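Local structure of sugar fermentation stimulation protein homolog (4DA2) at residues Gly102-Lys107 with Leu120-Lys125; Met2-Val7 with Lys94-Glu99; Gly167-Ile172 with Gly205-Ala210. The protein probably binds DNA, joining an OB-fold domain to a PD-(D/E)xK nuclease-like domain that holds calcium ions in this crystal. The protein carries 1 engineered substitution. One frame throughout, in Å; residues are numbered along the deposited sequence.

Along the chain contact 2 closes first, contact 1 follows and contact 3 comes last; all reach one mixed sheet of the nuclease-like domain. Contact 1 joins two antiparallel strands at its margin, contact 3 two neighbouring parallel strands. The centres of contacts 1 and 3 lie about 14 Å apart, the nearest atoms of these contacts about 6 Å. Contact 2, where strand 2-6 meets the loop after helix 81-93, is centred about 16 Å from contact 1 and about 20 Å from contact 3. The E95 carboxylate probably accepts a hydrogen bond from G102 N, and E99 forms a salt bridge with R209, so this loop links the sheet's margin, N-terminal strand and parallel core.

Contact 1. Residues Gly102-Lys107 with Leu120-Lys125; sequences GCRIIK and LIECSK. Engineered in segment 120-125: I121 (natural residue Leu).
The carbonyl oxygen of L120 is gripped by two successive amides, I106 N at 3.0 Å and K107 N at 3.2 Å. The first donor lies in the carbonyl plane, the second tilts 15° from it. I106 and K107 thus both face L120, a classic beta bulge with the extra residue in strand 104-107; L120 N returns a bond to K107 O. Beyond the bulge R104 and E122 exchange backbone bonds, E122 N reaching R104 O at 2.8 Å.

Over the face bearing R104, L120 and E122 lie the branches of I106. CG1 sits between backbone N and carbonyl carbon (chi1 62°), carrying CD1 across L120 to meet CD2 at 3.7 Å. CG2 packs against E122 CB at 3.6 Å and covers a face of the R104 guanidinium. An alanine here would remove both branches and would probably open a gap beside L120 CD2 and strip the apolar group from that guanidinium face. The side chains of R104 and E122 probably attract through charge alone: E122 OE1, 4.3 Å from R104 NH2, lies well out of the guanidinium plane.

On the other face I105 CG1 meets CG1 of I121, an engineered residue, at 3.7 Å. The ladder ends in the C103-C123 disulfide, SG to SG 2.1 Å, covalently joining the ends of a bulged antiparallel beta hairpin at the margin of the nuclease-like domain's sheet.

Contact 2. Residues Met2-Val7 with Lys94-Glu99; sequences MKLMEV and KELLPE
L96 and M2 meet tip to tip, and the leucine is the side chain around which this contact gathers. From CB, which points toward strand 2-6, its chain passes CG, placed opposite the carbonyl carbon (chi1 -59°), and divides into two methyls. CD1 lodges between two partners, 3.8 Å from M2 SD and 3.8 Å from L4 CD2. CD2 lies farther along the methionine, 4.1 Å from M2 CE. The bend at chi3 (-56°) turns M2 CE back to L96 CD2, beside the sulfur that meets CD1, whereas L4 slides past L96 in the opposite direction and continues inward to A87 and I91 of helix 81-93.

K94 takes a separate path to the backbone of L4. Its aliphatic chain ends with CE 3.3 Å from L4 O, and a bend at chi4 turns the ammonium aside. A water completes the link, donating to L4 O at 2.9 Å and accepting a weak bond from K94 NZ.

No direct hydrogen bond joins the two segments. Cohesion rests on methyl and thioether packing with one water at its border, which implies little directional preference and probably a modest hydrophobic contribution, L4 being buried also by helix 81-93.

Contact 3. Residues Gly167-Ile172 with Gly205-Ala210; sequences GKRAMI and GVEIRA
Two neighbouring parallel strands of the nuclease-like domain's sheet, 169-176 and 207-215, run side by side here, with M171 paired to E207 and I172 to I208. E207 offers both its N and its O to the neighbouring strand, the N donating to A170 O and the O taking the amide of I172 at 2.8 Å, nearly in line with the carbonyl bond (173°). R209 N then reaches I172 O at 2.9 Å.

On the face bearing I172 and I208, the two isoleucines lie side by side and point the same way, I172 CG2 resting 3.6 Å from I208 CG1. Helix 151-165 packs over I172, and helix 192-204 over I208. The helices end at G167 and G205, each in a Schellman motif whose positive phi suits glycine. Strand 169-176, helix 192-204 and strand 207-215 form a beta-alpha-beta crossover of the PD-(D/E)xK core, and the side chain of I172 lies about 8 Å from a bound calcium ion.

On the face bearing M171 and E207, an acidic group gathers two arginine side chains. E207 OE1 receives R209 NH2 at 2.8 Å, while OE2 faces R169 NH1 at 3.9 Å, a long salt bridge; the carboxylate probably offsets their like charges. R209 NE has a second anion in E99. M171 extends fully as far as SD (chi1 -177°), then bends so that CE lies over one face of the R209 guanidinium, 3.9 Å from NE. Nearer the helix ends, a water accepts from A170 N and donates to G205 O.

Contact 1. Residues Gly102-Lys107 with Leu120-Lys125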
ATOM      1  N   GLY A 102     -13.975  14.898  -9.357  1.00 20.49           N
ATOM      2  CA  GLY A 102     -14.210  14.947 -10.791  1.00 26.01           C
ATOM      3  C   GLY A 102     -13.101  14.279 -11.592  1.00 18.84           C
ATOM      4  O   GLY A 102     -13.047  14.433 -12.808  1.00 23.16           O
ATOM      5  N   CYS A 103     -12.214  13.553 -10.909  1.00 20.76           N
ATOM      6  CA  CYS A 103     -11.139  12.805 -11.573  1.00 29.08           C
ATOM      7  C   CYS A 103     -11.403  11.315 -11.484  1.00 18.16           C
ATOM      8  O   CYS A 103     -11.966  10.832 -10.494  1.00 30.70           O
ATOM      9  CB  CYS A 103      -9.789  13.067 -10.909  1.00 18.82           C
ATOM     10  SG  CYS A 103      -9.316  14.764 -10.711  1.00 24.62           S
ATOM     11  N   ARG A 104     -10.957  10.576 -12.499  1.00 15.24           N
ATOM     12  CA  ARG A 104     -11.103   9.122 -12.510  1.00 26.00           C
ATOM     13  C   ARG A 104      -9.891   8.431 -13.140  1.00 19.88           C
ATOM     14  O   ARG A 104      -9.163   9.046 -13.927  1.00 16.63           O
ATOM     15  CB  ARG A 104     -12.360   8.730 -13.281  1.00 24.67           C
ATOM     16  CG  ARG A 104     -12.345   9.186 -14.737  1.00 33.55           C
ATOM     17  CD  ARG A 104     -13.605   8.844 -15.477  1.00 36.36           C
ATOM     18  NE  ARG A 104     -13.404   9.114 -16.901  1.00 38.11           N
ATOM     19  CZ  ARG A 104     -13.265   8.182 -17.837  1.00 85.69           C
ATOM     20  NH1 ARG A 104     -13.343   6.886 -17.535  1.00 30.15           N
ATOM     21  NH2 ARG A 104     -13.061   8.555 -19.089  1.00 38.81           N
ATOM     22  N   ILE A 105      -9.688   7.151 -12.807  1.00 17.63           N
ATOM     23  CA  ILE A 105      -8.574   6.375 -13.416  1.00 15.67           C
ATOM     24  C   ILE A 105      -8.939   6.080 -14.875  1.00 19.57           C
ATOM     25  O   ILE A 105     -10.056   5.635 -15.163  1.00 26.81           O
ATOM     26  CB  ILE A 105      -8.279   5.066 -12.610  1.00 13.93           C
ATOM     27  CG1 ILE A 105      -7.804   5.436 -11.193  1.00 17.00           C
ATOM     28  CG2 ILE A 105      -7.230   4.193 -13.329  1.00 16.52           C
ATOM     29  CD1 ILE A 105      -8.021   4.339 -10.122  1.00 17.18           C
ATOM     30  N   ILE A 106      -8.013   6.364 -15.787  1.00 26.40           N
ATOM     31  CA  ILE A 106      -8.187   6.035 -17.200  1.00 22.82           C
ATOM     32  C   ILE A 106      -7.185   4.985 -17.680  1.00 27.10           C
ATOM     33  O   ILE A 106      -7.422   4.312 -18.692  1.00 23.18           O
ATOM     34  CB  ILE A 106      -8.155   7.297 -18.114  1.00 28.37           C
ATOM     35  CG1 ILE A 106      -6.798   8.024 -18.031  1.00 26.82           C
ATOM     36  CG2 ILE A 106      -9.306   8.236 -17.767  1.00 24.71           C
ATOM     37  CD1 ILE A 106      -6.549   9.034 -19.155  1.00 26.10           C
ATOM     38  N   LYS A 107      -6.066   4.831 -16.965  1.00 20.57           N
ATOM     39  CA  LYS A 107      -5.088   3.789 -17.311  1.00 28.61           C
ATOM     40  C   LYS A 107      -4.481   3.243 -16.045  1.00 33.81           C
ATOM     41  O   LYS A 107      -4.171   4.009 -15.131  1.00 19.33           O
ATOM     42  CB  LYS A 107      -3.937   4.324 -18.161  1.00 21.27           C
ATOM     43  CG  LYS A 107      -4.237   4.589 -19.627  1.00 55.14           C
ATOM     44  CD  LYS A 107      -3.002   5.138 -20.347  1.00 33.86           C
ATOM     45  CE  LYS A 107      -3.281   5.382 -21.829  1.00 47.06           C
ATOM     46  NZ  LYS A 107      -2.154   6.096 -22.490  1.00 47.76           N
ATOM     47  N   LEU A 120      -2.727   6.432 -14.394  1.00 11.15           N
ATOM     48  CA  LEU A 120      -2.954   7.710 -15.042  1.00 18.25           C
ATOM     49  C   LEU A 120      -4.396   8.044 -14.746  1.00 18.81           C
ATOM     50  O   LEU A 120      -5.298   7.251 -15.018  1.00 19.13           O
ATOM     51  CB  LEU A 120      -2.737   7.643 -16.555  1.00 22.57           C
ATOM     52  CG  LEU A 120      -2.993   8.975 -17.259  1.00 17.26           C
ATOM     53  CD1 LEU A 120      -2.052  10.054 -16.731  1.00 17.40           C
ATOM     54  CD2 LEU A 120      -2.863   8.837 -18.790  1.00 25.27           C
ATOM     55  N   ILE A 121      -4.571   9.221 -14.159  1.00 15.64           N
ATOM     56  CA  ILE A 121      -5.874   9.722 -13.725  1.00 13.06           C
ATOM     57  C   ILE A 121      -6.217  10.964 -14.546  1.00 18.70           C
ATOM     58  O   ILE A 121      -5.363  11.817 -14.792  1.00 18.20           O
ATOM     59  CB  ILE A 121      -5.853   9.987 -12.214  1.00 13.88           C
ATOM     60  CG1 ILE A 121      -5.897   8.641 -11.492  1.00 15.65           C
ATOM     61  CG2 ILE A 121      -7.056  10.858 -11.741  1.00 19.55           C
ATOM     62  CD1 ILE A 121      -5.600   8.718 -10.009  1.00 24.94           C
ATOM     63  N   GLU A 122      -7.463  11.036 -14.992  1.00 19.78           N
ATOM     64  CA  GLU A 122      -7.913  12.162 -15.800  1.00 23.11           C
ATOM     65  C   GLU A 122      -8.847  13.041 -15.010  1.00 23.36           C
ATOM     66  O   GLU A 122      -9.820  12.555 -14.409  1.00 21.79           O
ATOM     67  CB  GLU A 122      -8.567  11.683 -17.102  1.00 24.31           C
ATOM     68  CG  GLU A 122      -8.976  12.847 -18.031  1.00 33.77           C
ATOM     69  CD  GLU A 122      -9.632  12.385 -19.336  1.00 21.29           C
ATOM     70  OE1 GLU A 122      -9.646  11.171 -19.625  1.00 60.33           O
ATOM     71  OE2 GLU A 122     -10.116  13.256 -20.079  1.00 43.91           O
ATOM     72  N   CYS A 123      -8.535  14.337 -14.997  1.00 20.68           N
ATOM     73  CA  CYS A 123      -9.356  15.344 -14.305  1.00 16.06           C
ATOM     74  C   CYS A 123      -9.942  16.335 -15.331  1.00 21.76           C
ATOM     75  O   CYS A 123      -9.657  16.226 -16.541  1.00 23.36           O
ATOM     76  CB  CYS A 123      -8.515  16.111 -13.295  1.00 24.25           C
ATOM     77  SG  CYS A 123      -7.769  15.052 -12.026  1.00 26.99           S
ATOM     78  N   SER A 124     -10.731  17.292 -14.847  1.00 34.13           N
ATOM     79  CA  SER A 124     -11.289  18.336 -15.711  1.00 35.01           C
ATOM     80  C   SER A 124     -10.228  19.132 -16.459  1.00 23.96           C
ATOM     81  O   SER A 124     -10.363  19.369 -17.661  1.00 58.61           O
ATOM     82  CB  SER A 124     -12.158  19.299 -14.913  1.00 29.51           C
ATOM     83  OG  SER A 124     -13.405  18.711 -14.628  1.00 41.58           O
ATOM     84  N   LYS A 125      -9.182  19.539 -15.758  1.00 40.47           N
ATOM     85  CA  LYS A 125      -8.220  20.458 -16.346  1.00 37.39           C
ATOM     86  C   LYS A 125      -6.945  19.786 -16.861  1.00 35.63           C
ATOM     87  O   LYS A 125      -6.072  20.459 -17.421  1.00 33.26           O
ATOM     88  CB  LYS A 125      -7.900  21.591 -15.365  1.00 46.10           C
ATOM     89  CG  LYS A 125      -9.099  22.486 -15.065  1.00 76.51           C
ATOM     90  CD  LYS A 125      -8.809  23.468 -13.947  1.00 92.67           C
ATOM     91  CE  LYS A 125     -10.094  24.084 -13.427  1.00 55.63           C
ATOM     92  NZ  LYS A 125      -9.846  25.136 -12.401  1.00121.10           N
TER

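Contact 2. Residues Met2-Val7 with Lys94-Glu99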
ATOM      1  N   MET A   2     -14.306   6.582   7.775  1.00 18.38           N
ATOM      2  CA  MET A   2     -15.429   6.132   6.967  1.00 19.95           C
ATOM      3  C   MET A   2     -15.130   4.809   6.258  1.00 29.88           C
ATOM      4  O   MET A   2     -13.964   4.463   6.028  1.00 23.30           O
ATOM      5  CB  MET A   2     -15.902   7.230   5.993  1.00 33.12           C
ATOM      6  CG  MET A   2     -14.930   7.657   4.918  1.00 52.57           C
ATOM      7  SD  MET A   2     -15.383   9.269   4.200  1.00 26.46           S
ATOM      8  CE  MET A   2     -17.057   8.964   3.654  1.00 38.46           C
ATOM      9  N   LYS A   3     -16.179   4.054   5.944  1.00 28.82           N
ATOM     10  CA  LYS A   3     -16.012   2.751   5.281  1.00 22.62           C
ATOM     11  C   LYS A   3     -15.837   2.858   3.770  1.00 33.50           C
ATOM     12  O   LYS A   3     -16.556   3.604   3.123  1.00 27.47           O
ATOM     13  CB  LYS A   3     -17.200   1.859   5.625  1.00 22.60           C
ATOM     14  CG  LYS A   3     -17.243   0.552   4.846  1.00 29.36           C
ATOM     15  CD  LYS A   3     -18.059  -0.498   5.571  1.00 38.11           C
ATOM     16  CE  LYS A   3     -19.527  -0.367   5.261  1.00 38.05           C
ATOM     17  NZ  LYS A   3     -20.260  -1.563   5.739  1.00 38.13           N
ATOM     18  N   LEU A   4     -14.881   2.114   3.214  1.00 23.53           N
ATOM     19  CA  LEU A   4     -14.645   2.120   1.774  1.00 25.91           C
ATOM     20  C   LEU A   4     -15.265   0.930   1.078  1.00 25.24           C
ATOM     21  O   LEU A   4     -15.801   1.061  -0.025  1.00 24.11           O
ATOM     22  CB  LEU A   4     -13.145   2.094   1.446  1.00 24.24           C
ATOM     23  CG  LEU A   4     -12.279   3.288   1.792  1.00 20.79           C
ATOM     24  CD1 LEU A   4     -10.847   3.039   1.363  1.00 18.02           C
ATOM     25  CD2 LEU A   4     -12.836   4.585   1.168  1.00 28.14           C
ATOM     26  N   MET A   5     -15.116  -0.247   1.693  1.00 20.27           N
ATOM     27  CA  MET A   5     -15.469  -1.511   1.064  1.00 18.65           C
ATOM     28  C   MET A   5     -15.402  -2.634   2.123  1.00 14.40           C
ATOM     29  O   MET A   5     -15.033  -2.385   3.262  1.00 23.81           O
ATOM     30  CB  MET A   5     -14.518  -1.857  -0.092  1.00 25.10           C
ATOM     31  CG  MET A   5     -13.021  -1.772   0.247  1.00 26.21           C
ATOM     32  SD  MET A   5     -11.921  -2.254  -1.103  1.00 27.71           S
ATOM     33  CE  MET A   5     -12.255  -4.008  -1.260  1.00 19.55           C
ATOM     34  N   GLU A   6     -15.744  -3.840   1.693  1.00 20.48           N
ATOM     35  CA  GLU A   6     -15.762  -5.018   2.548  1.00 24.13           C
ATOM     36  C   GLU A   6     -15.113  -6.178   1.829  1.00 27.12           C
ATOM     37  O   GLU A   6     -15.289  -6.351   0.620  1.00 33.30           O
ATOM     38  CB  GLU A   6     -17.202  -5.385   2.907  1.00 30.51           C
ATOM     39  CG  GLU A   6     -17.947  -4.313   3.666  1.00 78.14           C
ATOM     40  CD  GLU A   6     -19.437  -4.574   3.756  1.00 33.48           C
ATOM     41  OE1 GLU A   6     -19.973  -5.383   2.957  1.00 38.30           O
ATOM     42  OE2 GLU A   6     -20.067  -3.952   4.625  1.00 43.07           O
ATOM     43  N   VAL A   7     -14.375  -6.979   2.586  1.00 23.85           N
ATOM     44  CA  VAL A   7     -13.788  -8.204   2.080  1.00 23.72           C
ATOM     45  C   VAL A   7     -14.507  -9.377   2.742  1.00 33.86           C
ATOM     46  O   VAL A   7     -14.584  -9.457   3.964  1.00 24.57           O
ATOM     47  CB  VAL A   7     -12.285  -8.256   2.400  1.00 19.69           C
ATOM     48  CG1 VAL A   7     -11.689  -9.628   2.072  1.00 32.06           C
ATOM     49  CG2 VAL A   7     -11.556  -7.150   1.654  1.00 17.94           C
ATOM     50  N   LYS A  94     -15.229   7.333  -4.967  1.00 23.92           N
ATOM     51  CA  LYS A  94     -16.134   8.037  -4.052  1.00 26.28           C
ATOM     52  C   LYS A  94     -15.766   9.525  -3.925  1.00 20.15           C
ATOM     53  O   LYS A  94     -16.428  10.284  -3.205  1.00 22.59           O
ATOM     54  CB  LYS A  94     -16.118   7.353  -2.679  1.00 17.92           C
ATOM     55  CG  LYS A  94     -16.800   5.982  -2.648  1.00 21.33           C
ATOM     56  CD  LYS A  94     -16.616   5.340  -1.282  1.00 28.11           C
ATOM     57  CE  LYS A  94     -16.897   3.842  -1.315  1.00 44.45           C
ATOM     58  NZ  LYS A  94     -18.335   3.511  -1.477  1.00 76.07           N
ATOM     59  N   GLU A  95     -14.697   9.913  -4.632  1.00 17.42           N
ATOM     60  CA  GLU A  95     -14.117  11.271  -4.625  1.00 18.70           C
ATOM     61  C   GLU A  95     -13.839  11.806  -3.226  1.00 23.55           C
ATOM     62  O   GLU A  95     -14.231  12.922  -2.889  1.00 21.95           O
ATOM     63  CB  GLU A  95     -15.028  12.232  -5.423  1.00 21.33           C
ATOM     64  CG  GLU A  95     -15.314  11.747  -6.821  1.00 21.95           C
ATOM     65  CD  GLU A  95     -16.212  12.696  -7.605  1.00 34.02           C
ATOM     66  OE1 GLU A  95     -17.362  12.312  -7.891  1.00 44.19           O
ATOM     67  OE2 GLU A  95     -15.772  13.818  -7.922  1.00 48.31           O
ATOM     68  N   LEU A  96     -13.136  11.020  -2.416  1.00 18.46           N
ATOM     69  CA  LEU A  96     -12.944  11.358  -1.010  1.00 22.43           C
ATOM     70  C   LEU A  96     -11.717  12.231  -0.738  1.00 24.58           C
ATOM     71  O   LEU A  96     -11.514  12.701   0.380  1.00 26.21           O
ATOM     72  CB  LEU A  96     -12.937  10.101  -0.140  1.00 22.09           C
ATOM     73  CG  LEU A  96     -14.199   9.229  -0.177  1.00 24.36           C
ATOM     74  CD1 LEU A  96     -14.074   8.112   0.840  1.00 23.36           C
ATOM     75  CD2 LEU A  96     -15.511  10.049   0.041  1.00 25.37           C
ATOM     76  N   LEU A  97     -10.895  12.411  -1.773  1.00 17.92           N
ATOM     77  CA  LEU A  97      -9.803  13.371  -1.774  1.00 18.47           C
ATOM     78  C   LEU A  97     -10.276  14.605  -2.565  1.00 24.34           C
ATOM     79  O   LEU A  97     -10.422  14.546  -3.795  1.00 27.92           O
ATOM     80  CB  LEU A  97      -8.545  12.732  -2.392  1.00 24.24           C
ATOM     81  CG  LEU A  97      -7.410  12.354  -1.428  1.00 48.17           C
ATOM     82  CD1 LEU A  97      -7.879  11.379  -0.384  1.00 38.57           C
ATOM     83  CD2 LEU A  97      -6.163  11.811  -2.173  1.00 31.21           C
ATOM     84  N   PRO A  98     -10.561  15.718  -1.855  1.00 31.61           N
ATOM     85  CA  PRO A  98     -11.117  16.914  -2.502  1.00 41.05           C
ATOM     86  C   PRO A  98     -10.339  17.345  -3.745  1.00 33.82           C
ATOM     87  O   PRO A  98     -10.950  17.750  -4.733  1.00 22.56           O
ATOM     88  CB  PRO A  98     -11.015  17.983  -1.412  1.00 31.78           C
ATOM     89  CG  PRO A  98     -11.111  17.208  -0.138  1.00 45.30           C
ATOM     90  CD  PRO A  98     -10.377  15.921  -0.403  1.00 32.64           C
ATOM     91  N   GLU A  99      -9.009  17.230  -3.711  1.00 24.08           N
ATOM     92  CA  GLU A  99      -8.189  17.691  -4.848  1.00 19.18           C
ATOM     93  C   GLU A  99      -8.394  16.829  -6.096  1.00 27.55           C
ATOM     94  O   GLU A  99      -8.108  17.270  -7.212  1.00 33.91           O
ATOM     95  CB  GLU A  99      -6.712  17.725  -4.484  1.00 34.90           C
ATOM     96  CG  GLU A  99      -6.161  16.355  -4.072  1.00 29.92           C
ATOM     97  CD  GLU A  99      -4.726  16.438  -3.612  1.00 30.52           C
ATOM     98  OE1 GLU A  99      -3.967  17.183  -4.259  1.00 35.81           O
ATOM     99  OE2 GLU A  99      -4.364  15.761  -2.619  1.00 39.95           O
TER
HETATM  100  O   HOH W   1     -17.989   0.265  -1.706  1.00 39.70           O

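Contact 3. Residues Gly167-Ile172 with Gly205-Ala210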
ATOM      1  N   GLY A 167       7.147  19.500 -16.111  1.00 30.77           N
ATOM      2  CA  GLY A 167       5.896  20.227 -15.862  1.00 26.76           C
ATOM      3  C   GLY A 167       4.629  19.401 -15.991  1.00 42.21           C
ATOM      4  O   GLY A 167       3.563  19.941 -16.294  1.00 31.81           O
ATOM      5  N   LYS A 168       4.733  18.093 -15.766  1.00 20.30           N
ATOM      6  CA  LYS A 168       3.541  17.249 -15.725  1.00 19.81           C
ATOM      7  C   LYS A 168       3.126  17.014 -14.273  1.00 18.98           C
ATOM      8  O   LYS A 168       3.952  17.129 -13.349  1.00 29.93           O
ATOM      9  CB  LYS A 168       3.763  15.932 -16.456  1.00 25.50           C
ATOM     10  CG  LYS A 168       3.859  16.105 -17.970  1.00 40.18           C
ATOM     11  CD  LYS A 168       4.805  15.093 -18.560  1.00 32.04           C
ATOM     12  CE  LYS A 168       4.835  15.187 -20.080  1.00 45.55           C
ATOM     13  NZ  LYS A 168       5.574  14.039 -20.677  1.00 43.86           N
ATOM     14  N   ARG A 169       1.860  16.666 -14.075  1.00 19.27           N
ATOM     15  CA  ARG A 169       1.344  16.440 -12.727  1.00 17.41           C
ATOM     16  C   ARG A 169       1.707  15.024 -12.279  1.00 17.68           C
ATOM     17  O   ARG A 169       1.438  14.015 -12.980  1.00 15.19           O
ATOM     18  CB  ARG A 169      -0.182  16.669 -12.683  1.00 18.05           C
ATOM     19  CG  ARG A 169      -0.625  18.119 -13.030  1.00 32.01           C
ATOM     20  CD  ARG A 169      -0.446  19.035 -11.822  1.00 42.20           C
ATOM     21  NE  ARG A 169      -1.130  18.477 -10.657  1.00136.50           N
ATOM     22  CZ  ARG A 169      -0.707  18.575  -9.399  1.00 53.36           C
ATOM     23  NH1 ARG A 169       0.416  19.224  -9.104  1.00 49.08           N
ATOM     24  NH2 ARG A 169      -1.418  18.019  -8.431  1.00 51.00           N
ATOM     25  N   ALA A 170       2.316  14.950 -11.101  1.00 19.96           N
ATOM     26  CA  ALA A 170       2.745  13.685 -10.555  1.00 14.65           C
ATOM     27  C   ALA A 170       2.472  13.647  -9.050  1.00 15.21           C
ATOM     28  O   ALA A 170       2.615  14.668  -8.355  1.00 14.02           O
ATOM     29  CB  ALA A 170       4.233  13.461 -10.836  1.00 12.20           C
ATOM     30  N   MET A 171       2.089  12.467  -8.562  1.00 15.09           N
ATOM     31  CA  MET A 171       1.749  12.256  -7.139  1.00 15.31           C
ATOM     32  C   MET A 171       2.202  10.889  -6.652  1.00 12.19           C
ATOM     33  O   MET A 171       2.095   9.888  -7.385  1.00 14.03           O
ATOM     34  CB  MET A 171       0.232  12.377  -6.912  1.00 13.45           C
ATOM     35  CG  MET A 171      -0.179  12.242  -5.456  1.00 17.19           C
ATOM     36  SD  MET A 171      -1.970  12.384  -5.228  1.00 21.74           S
ATOM     37  CE  MET A 171      -2.064  14.167  -5.203  1.00 23.61           C
ATOM     38  N   ILE A 172       2.753  10.856  -5.433  1.00 12.53           N
ATOM     39  CA  ILE A 172       2.963   9.606  -4.725  1.00 11.10           C
ATOM     40  C   ILE A 172       2.084   9.563  -3.495  1.00 17.80           C
ATOM     41  O   ILE A 172       1.988  10.531  -2.740  1.00 15.71           O
ATOM     42  CB  ILE A 172       4.484   9.294  -4.409  1.00  9.03           C
ATOM     43  CG1 ILE A 172       4.669   7.890  -3.821  1.00 13.98           C
ATOM     44  CG2 ILE A 172       5.119  10.355  -3.484  1.00 12.86           C
ATOM     45  CD1 ILE A 172       6.124   7.444  -3.835  1.00 14.46           C
ATOM     46  N   GLY A 205       8.265  19.230  -7.387  1.00 15.60           N
ATOM     47  CA  GLY A 205       6.837  19.424  -7.653  1.00 17.81           C
ATOM     48  C   GLY A 205       6.002  18.152  -7.575  1.00 11.99           C
ATOM     49  O   GLY A 205       4.798  18.189  -7.871  1.00 16.48           O
ATOM     50  N   VAL A 206       6.619  17.021  -7.211  1.00 14.05           N
ATOM     51  CA  VAL A 206       5.825  15.784  -7.032  1.00 16.52           C
ATOM     52  C   VAL A 206       4.991  15.934  -5.759  1.00 17.23           C
ATOM     53  O   VAL A 206       5.529  16.231  -4.682  1.00 13.47           O
ATOM     54  CB  VAL A 206       6.687  14.507  -6.902  1.00  8.43           C
ATOM     55  CG1 VAL A 206       5.776  13.247  -6.678  1.00 11.91           C
ATOM     56  CG2 VAL A 206       7.623  14.338  -8.106  1.00 12.31           C
ATOM     57  N   GLU A 207       3.678  15.742  -5.881  1.00 12.34           N
ATOM     58  CA  GLU A 207       2.807  15.866  -4.691  1.00 12.41           C
ATOM     59  C   GLU A 207       2.928  14.589  -3.865  1.00 12.43           C
ATOM     60  O   GLU A 207       2.948  13.467  -4.416  1.00 13.55           O
ATOM     61  CB  GLU A 207       1.363  16.122  -5.094  1.00 14.77           C
ATOM     62  CG  GLU A 207       1.197  17.429  -5.891  1.00 16.28           C
ATOM     63  CD  GLU A 207       1.340  18.702  -5.045  1.00 44.65           C
ATOM     64  OE1 GLU A 207       0.896  18.696  -3.883  1.00 23.62           O
ATOM     65  OE2 GLU A 207       1.886  19.718  -5.547  1.00 38.64           O
ATOM     66  N   ILE A 208       3.074  14.755  -2.556  1.00 12.95           N
ATOM     67  CA  ILE A 208       3.183  13.586  -1.666  1.00  8.98           C
ATOM     68  C   ILE A 208       1.988  13.550  -0.686  1.00 16.89           C
ATOM     69  O   ILE A 208       1.712  14.538  -0.004  1.00 14.15           O
ATOM     70  CB  ILE A 208       4.508  13.556  -0.882  1.00 17.88           C
ATOM     71  CG1 ILE A 208       5.704  13.459  -1.852  1.00 13.57           C
ATOM     72  CG2 ILE A 208       4.476  12.401   0.138  1.00 18.54           C
ATOM     73  CD1 ILE A 208       7.075  13.586  -1.163  1.00 12.37           C
ATOM     74  N   ARG A 209       1.285  12.412  -0.635  1.00 13.59           N
ATOM     75  CA  ARG A 209       0.147  12.246   0.300  1.00  9.09           C
ATOM     76  C   ARG A 209       0.365  10.926   1.034  1.00 20.41           C
ATOM     77  O   ARG A 209       1.094  10.031   0.552  1.00 14.47           O
ATOM     78  CB  ARG A 209      -1.195  12.156  -0.453  1.00  8.44           C
ATOM     79  CG  ARG A 209      -1.508  13.349  -1.401  1.00 18.00           C
ATOM     80  CD  ARG A 209      -1.805  14.670  -0.685  1.00 24.64           C
ATOM     81  NE  ARG A 209      -2.065  15.729  -1.676  1.00 18.86           N
ATOM     82  CZ  ARG A 209      -1.160  16.624  -2.068  1.00 21.39           C
ATOM     83  NH1 ARG A 209       0.051  16.638  -1.519  1.00 27.17           N
ATOM     84  NH2 ARG A 209      -1.486  17.533  -2.981  1.00 27.05           N
ATOM     85  N   ALA A 210      -0.274  10.808   2.189  1.00 16.75           N
ATOM     86  CA  ALA A 210      -0.307   9.552   2.934  1.00 11.35           C
ATOM     87  C   ALA A 210      -1.696   9.362   3.552  1.00 17.32           C
ATOM     88  O   ALA A 210      -2.259  10.290   4.111  1.00 14.00           O
ATOM     89  CB  ALA A 210       0.777   9.541   4.008  1.00 16.50           C
TER
HETATM   90  O   HOH W   2       2.993  17.328  -9.775  1.00 30.26           O